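Local structure of translation initiation factor eIF2B subunit epsilon (Schizosaccharomyces pombe, 5B04) at residues S175-K181 / E211-N216; H311-K315 / I327-I333; A385-G391 / V402-I408. The protein serves as the epsilon subunit of eIF2B, the complex that catalyses exchange of GDP for GTP on the gamma subunit of initiation factor eIF2. All coordinates share one frame; numbering follows the deposited sequence.

Interaction 1 (S175-K181 / E211-N216); sequences SVFVIDK and ELEVRN
V178 and V214 share one first torsion. Each has CG1 anti to its backbone N (chi1 177° and -180°), which turns the two side chains the same way and sets them side by side. V178 CG2 meets V214 CG2 at 3.8 Å. The other branch, V178 CG1, lies 3.9 Å from L212 CD2. An alanine for this valine is likely to leave L212 CD2 and V214 CG2 without their methyl partners and open a gap. V176 CG1 comes obliquely to V214 CG1, also at 3.9 Å. The V178-V214 pair is antiparallel and non-hydrogen-bonded. It is flanked by the hydrogen-bonded pairs F177-R215 and I179-E213. R215 N reaches F177 O at 2.7 Å in a nearly straight bond, and E213 N reaches I179 O at 2.8 Å. At the exposed end K181 CG rests 3.7 Å from E213 CB, and K181 NZ forms a long salt bridge of 3.7 Å with E211 OE1. The E213 carboxylate is bound by R230 of the neighbouring eIF2B gamma subunit. Strand 175-179 lies between strands 186-191 and 212-226 in the nucleotidyl transferase-like domain. A strand of that subunit pairs antiparallel with L212 to R215 and continues the sheet.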
loop_
_atom_site.group_PDB
_atom_site.type_symbol
_atom_site.label_atom_id
_atom_site.label_comp_id
_atom_site.label_asym_id
_atom_site.label_seq_id
_atom_site.Cartn_x
_atom_site.Cartn_y
_atom_site.Cartn_z
ATOM N N SER I 175 -37.552 43.430 13.267
ATOM C CA SER I 175 -37.572 44.274 14.455
ATOM C C SER I 175 -36.162 44.539 14.969
ATOM O O SER I 175 -35.255 43.732 14.762
ATOM C CB SER I 175 -38.414 43.626 15.556
ATOM O OG SER I 175 -39.707 43.287 15.085
ATOM N N VAL I 176 -35.982 45.673 15.638
ATOM C CA VAL I 176 -34.695 46.002 16.240
ATOM C C VAL I 176 -34.678 45.637 17.719
ATOM O O VAL I 176 -35.499 46.121 18.498
ATOM C CB VAL I 176 -34.355 47.497 16.091
ATOM C CG1 VAL I 176 -33.076 47.827 16.847
ATOM C CG2 VAL I 176 -34.216 47.866 14.625
ATOM N N PHE I 177 -33.739 44.776 18.095
ATOM C CA PHE I 177 -33.557 44.397 19.488
ATOM C C PHE I 177 -32.282 45.014 20.048
ATOM O O PHE I 177 -31.259 45.069 19.365
ATOM C CB PHE I 177 -33.505 42.873 19.637
ATOM C CG PHE I 177 -34.830 42.191 19.438
ATOM C CD1 PHE I 177 -35.343 41.996 18.166
ATOM C CD2 PHE I 177 -35.553 41.728 20.523
ATOM C CE1 PHE I 177 -36.559 41.363 17.983
ATOM C CE2 PHE I 177 -36.768 41.093 20.347
ATOM C CZ PHE I 177 -37.272 40.910 19.074
ATOM N N VAL I 178 -32.347 45.485 21.288
ATOM C CA VAL I 178 -31.154 45.935 21.995
ATOM C C VAL I 178 -30.993 45.097 23.254
ATOM O O VAL I 178 -31.766 45.227 24.203
ATOM C CB VAL I 178 -31.221 47.426 22.357
ATOM C CG1 VAL I 178 -29.985 47.833 23.146
ATOM C CG2 VAL I 178 -31.359 48.271 21.100
ATOM N N ILE I 179 -29.988 44.231 23.252
ATOM C CA ILE I 179 -29.864 43.206 24.279
ATOM C C ILE I 179 -28.574 43.330 25.086
ATOM O O ILE I 179 -27.516 43.642 24.540
ATOM C CB ILE I 179 -29.924 41.798 23.651
ATOM C CG1 ILE I 179 -30.862 41.791 22.441
ATOM C CG2 ILE I 179 -30.361 40.773 24.677
ATOM C CD1 ILE I 179 -31.007 40.436 21.787
ATOM N N ASP I 180 -28.673 43.088 26.391
ATOM C CA ASP I 180 -27.499 43.025 27.253
ATOM C C ASP I 180 -26.692 41.786 26.883
ATOM O O ASP I 180 -27.165 40.663 27.040
ATOM C CB ASP I 180 -27.912 42.996 28.728
ATOM C CG ASP I 180 -26.762 43.312 29.670
ATOM O OD1 ASP I 180 -25.622 42.877 29.406
ATOM O OD2 ASP I 180 -27.003 44.000 30.684
ATOM N N LYS I 181 -25.471 41.995 26.398
ATOM C CA LYS I 181 -24.681 40.921 25.794
ATOM C C LYS I 181 -24.375 39.743 26.719
ATOM O O LYS I 181 -24.004 38.668 26.247
ATOM C CB LYS I 181 -23.366 41.485 25.255
ATOM C CG LYS I 181 -23.509 42.234 23.944
ATOM C CD LYS I 181 -22.153 42.480 23.309
ATOM C CE LYS I 181 -21.417 41.173 23.061
ATOM N NZ LYS I 181 -20.070 41.397 22.467
ATOM N N GLU I 211 -22.851 46.898 28.517
ATOM C CA GLU I 211 -22.432 46.220 27.299
ATOM C C GLU I 211 -23.802 46.152 26.661
ATOM O O GLU I 211 -24.775 45.979 27.358
ATOM C CB GLU I 211 -21.542 44.990 27.391
ATOM C CG GLU I 211 -20.539 44.860 26.262
ATOM C CD GLU I 211 -19.500 43.803 26.533
ATOM O OE1 GLU I 211 -19.499 42.760 25.857
ATOM O OE2 GLU I 211 -18.676 44.017 27.433
ATOM N N LEU I 212 -23.890 46.259 25.347
ATOM C CA LEU I 212 -25.194 46.340 24.715
ATOM C C LEU I 212 -25.081 46.036 23.247
ATOM O O LEU I 212 -24.280 46.635 22.560
ATOM C CB LEU I 212 -26.005 47.607 24.873
ATOM C CG LEU I 212 -26.738 47.789 26.186
ATOM C CD1 LEU I 212 -27.303 49.187 26.264
ATOM C CD2 LEU I 212 -27.857 46.785 26.292
ATOM N N GLU I 213 -25.921 45.140 22.754
ATOM C CA GLU I 213 -25.919 44.813 21.346
ATOM C C GLU I 213 -27.205 45.214 20.668
ATOM O O GLU I 213 -28.254 44.737 21.008
ATOM C CB GLU I 213 -25.710 43.318 21.175
ATOM C CG GLU I 213 -25.271 42.896 19.790
ATOM C CD GLU I 213 -24.806 41.465 19.748
ATOM O OE1 GLU I 213 -24.142 41.072 18.782
ATOM O OE2 GLU I 213 -25.101 40.728 20.690
ATOM N N VAL I 214 -27.095 46.071 19.671
ATOM C CA VAL I 214 -28.212 46.477 18.828
ATOM C C VAL I 214 -28.284 45.555 17.619
ATOM O O VAL I 214 -27.377 45.539 16.787
ATOM C CB VAL I 214 -28.078 47.936 18.360
ATOM C CG1 VAL I 214 -29.263 48.322 17.490
ATOM C CG2 VAL I 214 -27.962 48.866 19.555
ATOM N N ARG I 215 -29.364 44.787 17.521
ATOM C CA ARG I 215 -29.441 43.731 16.520
ATOM C C ARG I 215 -30.619 43.886 15.561
ATOM O O ARG I 215 -31.781 43.789 15.959
ATOM C CB ARG I 215 -29.514 42.368 17.210
ATOM C CG ARG I 215 -28.388 42.128 18.201
ATOM C CD ARG I 215 -28.293 40.667 18.603
ATOM N NE ARG I 215 -27.892 39.823 17.483
ATOM C CZ ARG I 215 -27.543 38.546 17.598
ATOM N NH1 ARG I 215 -27.540 37.962 18.789
ATOM N NH2 ARG I 215 -27.192 37.853 16.523
ATOM N N ASN I 216 -30.302 44.127 14.293
ATOM C CA ASN I 216 -31.301 44.160 13.234
ATOM C C ASN I 216 -31.198 42.887 12.396
ATOM O O ASN I 216 -31.763 42.788 11.307
ATOM C CB ASN I 216 -31.118 45.405 12.361
ATOM C CG ASN I 216 -32.281 45.634 11.413
ATOM O OD1 ASN I 216 -33.372 45.097 11.608
ATOM N ND2 ASN I 216 -32.051 46.430 10.376
#

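Interaction 2 (H311-K315 / I327-I333); sequences HQIYK and IKARTLI
I313 meets I327 inside the first coil of the left-handed beta-helix, where the chain comes round to stack the next coil on strand 313-315. I313 CG2 lies 4.1 Å from I327 CD1, at a slant. I327 CD1 is also 4.2 Å from K315 CD, so one methyl touches two residues from the start of its own coil, across the helix interior. With CG1 between the backbone N and the carbonyl carbon (chi1 52°), I327 carries CD1 to both. Y314 CB packs on L332 CG at 3.9 Å. At the corner H311 CB faces A329 CB at 3.8 Å. Strands 313-315 and 332-333 run parallel and hold Y314 over L332 and K315 over I333. R330 N gives a hydrogen bond of 2.9 Å to H311 O, and I333 N gives one of 2.8 Å to Y314 O. Further out, the Y314 hydroxyl hydrogen-bonds L288 O at the end of helix 277-288, and its ring stacks edge-to-face with Y308. L332 packs on L288. H311 packs against E355 of the beta subunit and R295 of the delta subunit. T331 O accepts the hydrogen bond from Y314 N at 2.9 Å and lies at the edge of the Y314 ring, near its plane.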
loop_
_atom_site.group_PDB
_atom_site.type_symbol
_atom_site.label_atom_id
_atom_site.label_comp_id
_atom_site.label_asym_id
_atom_site.label_seq_id
_atom_site.Cartn_x
_atom_site.Cartn_y
_atom_site.Cartn_z
ATOM N N HIS I 311 -32.226 16.825 -5.902
ATOM C CA HIS I 311 -32.781 18.137 -6.233
ATOM C C HIS I 311 -34.118 18.363 -5.529
ATOM O O HIS I 311 -35.000 19.045 -6.052
ATOM C CB HIS I 311 -32.930 18.297 -7.746
ATOM C CG HIS I 311 -31.712 17.889 -8.512
ATOM N ND1 HIS I 311 -31.598 16.663 -9.129
ATOM C CD2 HIS I 311 -30.545 18.537 -8.743
ATOM C CE1 HIS I 311 -30.418 16.577 -9.718
ATOM N NE2 HIS I 311 -29.760 17.700 -9.497
ATOM N N GLN I 312 -34.243 17.780 -4.339
ATOM C CA GLN I 312 -35.394 17.985 -3.462
ATOM C C GLN I 312 -36.728 17.650 -4.126
ATOM O O GLN I 312 -37.648 18.467 -4.136
ATOM C CB GLN I 312 -35.413 19.429 -2.954
ATOM C CG GLN I 312 -34.196 19.803 -2.123
ATOM C CD GLN I 312 -33.443 20.987 -2.694
ATOM O OE1 GLN I 312 -33.433 21.204 -3.905
ATOM N NE2 GLN I 312 -32.805 21.760 -1.822
ATOM N N ILE I 313 -36.829 16.444 -4.674
ATOM C CA ILE I 313 -38.080 15.974 -5.256
ATOM C C ILE I 313 -38.712 14.912 -4.363
ATOM O O ILE I 313 -38.124 13.858 -4.122
ATOM C CB ILE I 313 -37.872 15.406 -6.670
ATOM C CG1 ILE I 313 -37.489 16.528 -7.636
ATOM C CG2 ILE I 313 -39.129 14.699 -7.151
ATOM C CD1 ILE I 313 -37.248 16.061 -9.054
ATOM N N TYR I 314 -39.913 15.200 -3.872
ATOM C CA TYR I 314 -40.592 14.316 -2.932
ATOM C C TYR I 314 -41.794 13.632 -3.574
ATOM O O TYR I 314 -42.761 14.288 -3.957
ATOM C CB TYR I 314 -41.034 15.097 -1.692
ATOM C CG TYR I 314 -39.898 15.744 -0.928
ATOM C CD1 TYR I 314 -39.370 16.964 -1.330
ATOM C CD2 TYR I 314 -39.362 15.138 0.201
ATOM C CE1 TYR I 314 -38.334 17.559 -0.634
ATOM C CE2 TYR I 314 -38.327 15.727 0.905
ATOM C CZ TYR I 314 -37.818 16.936 0.482
ATOM O OH TYR I 314 -36.789 17.526 1.180
ATOM N N LYS I 315 -41.725 12.310 -3.687
ATOM C CA LYS I 315 -42.805 11.533 -4.285
ATOM C C LYS I 315 -43.338 10.474 -3.330
ATOM O O LYS I 315 -42.569 9.769 -2.676
ATOM C CB LYS I 315 -42.334 10.860 -5.576
ATOM C CG LYS I 315 -42.168 11.796 -6.761
ATOM C CD LYS I 315 -41.543 11.068 -7.942
ATOM C CE LYS I 315 -42.314 9.801 -8.283
ATOM N NZ LYS I 315 -41.676 9.039 -9.393
ATOM N N ILE I 327 -40.365 16.406 -14.341
ATOM C CA ILE I 327 -40.610 17.165 -13.124
ATOM C C ILE I 327 -39.288 17.679 -12.555
ATOM O O ILE I 327 -38.400 16.905 -12.197
ATOM C CB ILE I 327 -41.371 16.327 -12.068
ATOM C CG1 ILE I 327 -40.684 14.984 -11.822
ATOM C CG2 ILE I 327 -42.802 16.085 -12.523
ATOM C CD1 ILE I 327 -41.216 14.246 -10.614
ATOM N N LYS I 328 -39.159 18.998 -12.495
ATOM C CA LYS I 328 -37.895 19.617 -12.118
ATOM C C LYS I 328 -37.735 19.716 -10.602
ATOM O O LYS I 328 -38.458 19.064 -9.848
ATOM C CB LYS I 328 -37.772 20.996 -12.768
ATOM C CG LYS I 328 -37.896 20.950 -14.287
ATOM C CD LYS I 328 -37.476 22.254 -14.943
ATOM C CE LYS I 328 -37.506 22.132 -16.460
ATOM N NZ LYS I 328 -36.960 23.340 -17.138
ATOM N N ALA I 329 -36.783 20.534 -10.166
ATOM C CA ALA I 329 -36.368 20.566 -8.767
ATOM C C ALA I 329 -37.417 21.166 -7.832
ATOM O O ALA I 329 -38.294 21.917 -8.262
ATOM C CB ALA I 329 -35.059 21.329 -8.634
ATOM N N ARG I 330 -37.301 20.819 -6.552
ATOM C CA ARG I 330 -38.168 21.331 -5.492
ATOM C C ARG I 330 -39.646 21.067 -5.772
ATOM O O ARG I 330 -40.490 21.944 -5.592
ATOM C CB ARG I 330 -37.923 22.829 -5.285
ATOM C CG ARG I 330 -36.486 23.160 -4.902
ATOM C CD ARG I 330 -36.404 23.916 -3.583
ATOM N NE ARG I 330 -36.399 25.364 -3.775
ATOM C CZ ARG I 330 -36.117 26.243 -2.819
ATOM N NH1 ARG I 330 -35.815 25.823 -1.597
ATOM N NH2 ARG I 330 -36.134 27.542 -3.083
ATOM N N THR I 331 -39.950 19.846 -6.199
ATOM C CA THR I 331 -41.320 19.457 -6.514
ATOM C C THR I 331 -41.806 18.329 -5.605
ATOM O O THR I 331 -41.126 17.316 -5.437
ATOM C CB THR I 331 -41.451 19.018 -7.988
ATOM O OG1 THR I 331 -41.360 20.169 -8.838
ATOM C CG2 THR I 331 -42.784 18.326 -8.231
ATOM N N LEU I 332 -42.983 18.516 -5.019
ATOM C CA LEU I 332 -43.589 17.507 -4.159
ATOM C C LEU I 332 -44.876 16.979 -4.786
ATOM O O LEU I 332 -45.733 17.755 -5.207
ATOM C CB LEU I 332 -43.862 18.090 -2.769
ATOM C CG LEU I 332 -44.390 17.171 -1.665
ATOM C CD1 LEU I 332 -43.868 17.635 -0.320
ATOM C CD2 LEU I 332 -45.909 17.146 -1.648
ATOM N N ILE I 333 -45.008 15.657 -4.848
ATOM C CA ILE I 333 -46.187 15.034 -5.441
ATOM C C ILE I 333 -46.838 14.026 -4.497
ATOM O O ILE I 333 -46.205 13.059 -4.073
ATOM C CB ILE I 333 -45.843 14.320 -6.763
ATOM C CG1 ILE I 333 -45.148 15.281 -7.730
ATOM C CG2 ILE I 333 -47.097 13.738 -7.395
ATOM C CD1 ILE I 333 -44.732 14.639 -9.035
#

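Interaction 3 (A385-G391 / V402-I408); sequences ANSVKIG and VAAGVVI
V388 and V402 meet methyl to methyl, with V388 CG1 3.6 Å from V402 CG1 and the side chains slanted across each other. Near the end of both segments, I390 and I408 have nearly the same torsions, CG1 anti to the carbonyl carbon in each (chi1 -49° and -59°). They therefore lie side by side, with I390 CD1 3.6 Å from I408 CG1. Around the corner A385 CB faces A404 CB at 3.8 Å. This is part of the left-handed beta-helix: I390 over I408 and K389 over V407 are like positions of successive coils, 18 residues apart, and buried I390 and I408 belong to its interior. A type II turn runs from A385 to V388, and another from A403 to V406. G405 takes the third position of its turn with a positive phi of 87°, where glycine is common. Hydrogen bonds link the corners: A385 N to V402 O, just before the second turn, at 3.0 Å, and G405 N to N386 O at 3.1 Å. Beyond them the strands pair in parallel through hydrogen bonds, K389 N to V406 O at 3.2 Å and I408 N to K389 O at 2.7 Å. On the more exposed face K389 CG packs 3.7 Å from V407 CG2. The lysine then bends at chi2 and leads away from V407. Its NZ hydrogen-bonds D370 O in the preceding coil, and N386 OD1 forms a weak bond with E369 N.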
loop_
_atom_site.group_PDB
_atom_site.type_symbol
_atom_site.label_atom_id
_atom_site.label_comp_id
_atom_site.label_asym_id
_atom_site.label_seq_id
_atom_site.Cartn_x
_atom_site.Cartn_y
_atom_site.Cartn_z
ATOM N N ALA I 385 -57.056 25.069 -4.156
ATOM C CA ALA I 385 -57.552 24.266 -3.041
ATOM C C ALA I 385 -58.205 22.968 -3.513
ATOM O O ALA I 385 -58.194 22.656 -4.703
ATOM C CB ALA I 385 -58.526 25.074 -2.205
ATOM N N ASN I 386 -58.774 22.220 -2.574
ATOM C CA ASN I 386 -59.292 20.885 -2.861
ATOM C C ASN I 386 -60.377 20.846 -3.935
ATOM O O ASN I 386 -61.218 21.742 -4.020
ATOM C CB ASN I 386 -59.830 20.240 -1.581
ATOM C CG ASN I 386 -58.806 20.215 -0.466
ATOM O OD1 ASN I 386 -57.628 20.489 -0.683
ATOM N ND2 ASN I 386 -59.250 19.872 0.738
ATOM N N SER I 387 -60.332 19.795 -4.751
ATOM C CA SER I 387 -61.341 19.525 -5.775
ATOM C C SER I 387 -61.567 20.690 -6.734
ATOM O O SER I 387 -62.674 20.883 -7.237
ATOM C CB SER I 387 -62.665 19.131 -5.118
ATOM O OG SER I 387 -62.576 17.841 -4.537
ATOM N N VAL I 388 -60.517 21.463 -6.983
ATOM C CA VAL I 388 -60.568 22.509 -7.995
ATOM C C VAL I 388 -60.318 21.902 -9.368
ATOM O O VAL I 388 -59.348 21.170 -9.562
ATOM C CB VAL I 388 -59.538 23.621 -7.724
ATOM C CG1 VAL I 388 -59.316 24.462 -8.970
ATOM C CG2 VAL I 388 -59.990 24.490 -6.569
ATOM N N LYS I 389 -61.200 22.196 -10.316
ATOM C CA LYS I 389 -61.039 21.693 -11.673
ATOM C C LYS I 389 -60.644 22.824 -12.614
ATOM O O LYS I 389 -61.279 23.879 -12.633
ATOM C CB LYS I 389 -62.325 21.024 -12.162
ATOM C CG LYS I 389 -63.082 20.253 -11.090
ATOM C CD LYS I 389 -62.258 19.114 -10.510
ATOM C CE LYS I 389 -63.028 18.392 -9.414
ATOM N NZ LYS I 389 -62.224 17.317 -8.770
ATOM N N ILE I 390 -59.586 22.605 -13.385
ATOM C CA ILE I 390 -59.161 23.574 -14.385
ATOM C C ILE I 390 -59.348 22.986 -15.778
ATOM O O ILE I 390 -58.878 21.885 -16.065
ATOM C CB ILE I 390 -57.692 23.989 -14.193
ATOM C CG1 ILE I 390 -57.428 24.359 -12.733
ATOM C CG2 ILE I 390 -57.348 25.153 -15.103
ATOM C CD1 ILE I 390 -58.226 25.548 -12.257
ATOM N N GLY I 391 -60.044 23.722 -16.638
ATOM C CA GLY I 391 -60.339 23.249 -17.977
ATOM C C GLY I 391 -59.132 23.261 -18.893
ATOM O O GLY I 391 -58.036 23.644 -18.486
ATOM N N VAL I 402 -57.351 30.141 -5.957
ATOM C CA VAL I 402 -58.566 29.458 -6.370
ATOM C C VAL I 402 -59.095 28.581 -5.240
ATOM O O VAL I 402 -58.606 27.473 -5.022
ATOM C CB VAL I 402 -58.321 28.599 -7.623
ATOM C CG1 VAL I 402 -59.616 27.975 -8.098
ATOM C CG2 VAL I 402 -57.698 29.442 -8.725
ATOM N N ALA I 403 -60.095 29.089 -4.522
ATOM C CA ALA I 403 -60.659 28.387 -3.372
ATOM C C ALA I 403 -61.258 27.040 -3.767
ATOM O O ALA I 403 -61.446 26.758 -4.949
ATOM C CB ALA I 403 -61.710 29.248 -2.690
ATOM N N ALA I 404 -61.562 26.221 -2.766
ATOM C CA ALA I 404 -62.027 24.856 -2.991
ATOM C C ALA I 404 -63.321 24.802 -3.793
ATOM O O ALA I 404 -64.189 25.661 -3.650
ATOM C CB ALA I 404 -62.207 24.141 -1.661
ATOM N N GLY I 405 -63.435 23.788 -4.645
ATOM C CA GLY I 405 -64.653 23.548 -5.396
ATOM C C GLY I 405 -64.753 24.300 -6.709
ATOM O O GLY I 405 -65.476 23.878 -7.612
ATOM N N VAL I 406 -64.032 25.412 -6.816
ATOM C CA VAL I 406 -64.095 26.266 -8.000
ATOM C C VAL I 406 -63.720 25.516 -9.275
ATOM O O VAL I 406 -62.701 24.827 -9.328
ATOM C CB VAL I 406 -63.173 27.494 -7.854
ATOM C CG1 VAL I 406 -63.134 28.297 -9.147
ATOM C CG2 VAL I 406 -63.628 28.364 -6.699
ATOM N N VAL I 407 -64.558 25.648 -10.299
ATOM C CA VAL I 407 -64.298 25.026 -11.591
ATOM C C VAL I 407 -64.041 26.078 -12.666
ATOM O O VAL I 407 -64.901 26.905 -12.956
ATOM C CB VAL I 407 -65.468 24.128 -12.032
ATOM C CG1 VAL I 407 -65.276 23.674 -13.470
ATOM C CG2 VAL I 407 -65.600 22.935 -11.100
ATOM N N ILE I 408 -62.850 26.039 -13.252
ATOM C CA ILE I 408 -62.490 26.961 -14.322
ATOM C C ILE I 408 -62.751 26.323 -15.682
ATOM O O ILE I 408 -62.301 25.210 -15.952
ATOM C CB ILE I 408 -61.012 27.385 -14.233
ATOM C CG1 ILE I 408 -60.730 28.061 -12.889
ATOM C CG2 ILE I 408 -60.653 28.312 -15.384
ATOM C CD1 ILE I 408 -61.459 29.368 -12.691
#

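Overall arrangement
The three contacts follow one another along the chain and fall in two parts of it. Interaction 1 is a pair of antiparallel strands in the nucleotidyl transferase-like part. Interactions 2 and 3 are parallel coil contacts of the left-handed beta-helix, one near its start and one near its end. Their centres are 23 Å apart and their nearest atoms about 12 Å. The centre of interaction 1 lies 40 Å from that of interaction 2 and 48 Å from that of interaction 3. Interactions 1 and 3 are on opposite sides of the chain's centre. Interaction 1 adjoins the eIF2B gamma subunit, interaction 2 the beta and delta subunits, while no other chain touches interaction 3.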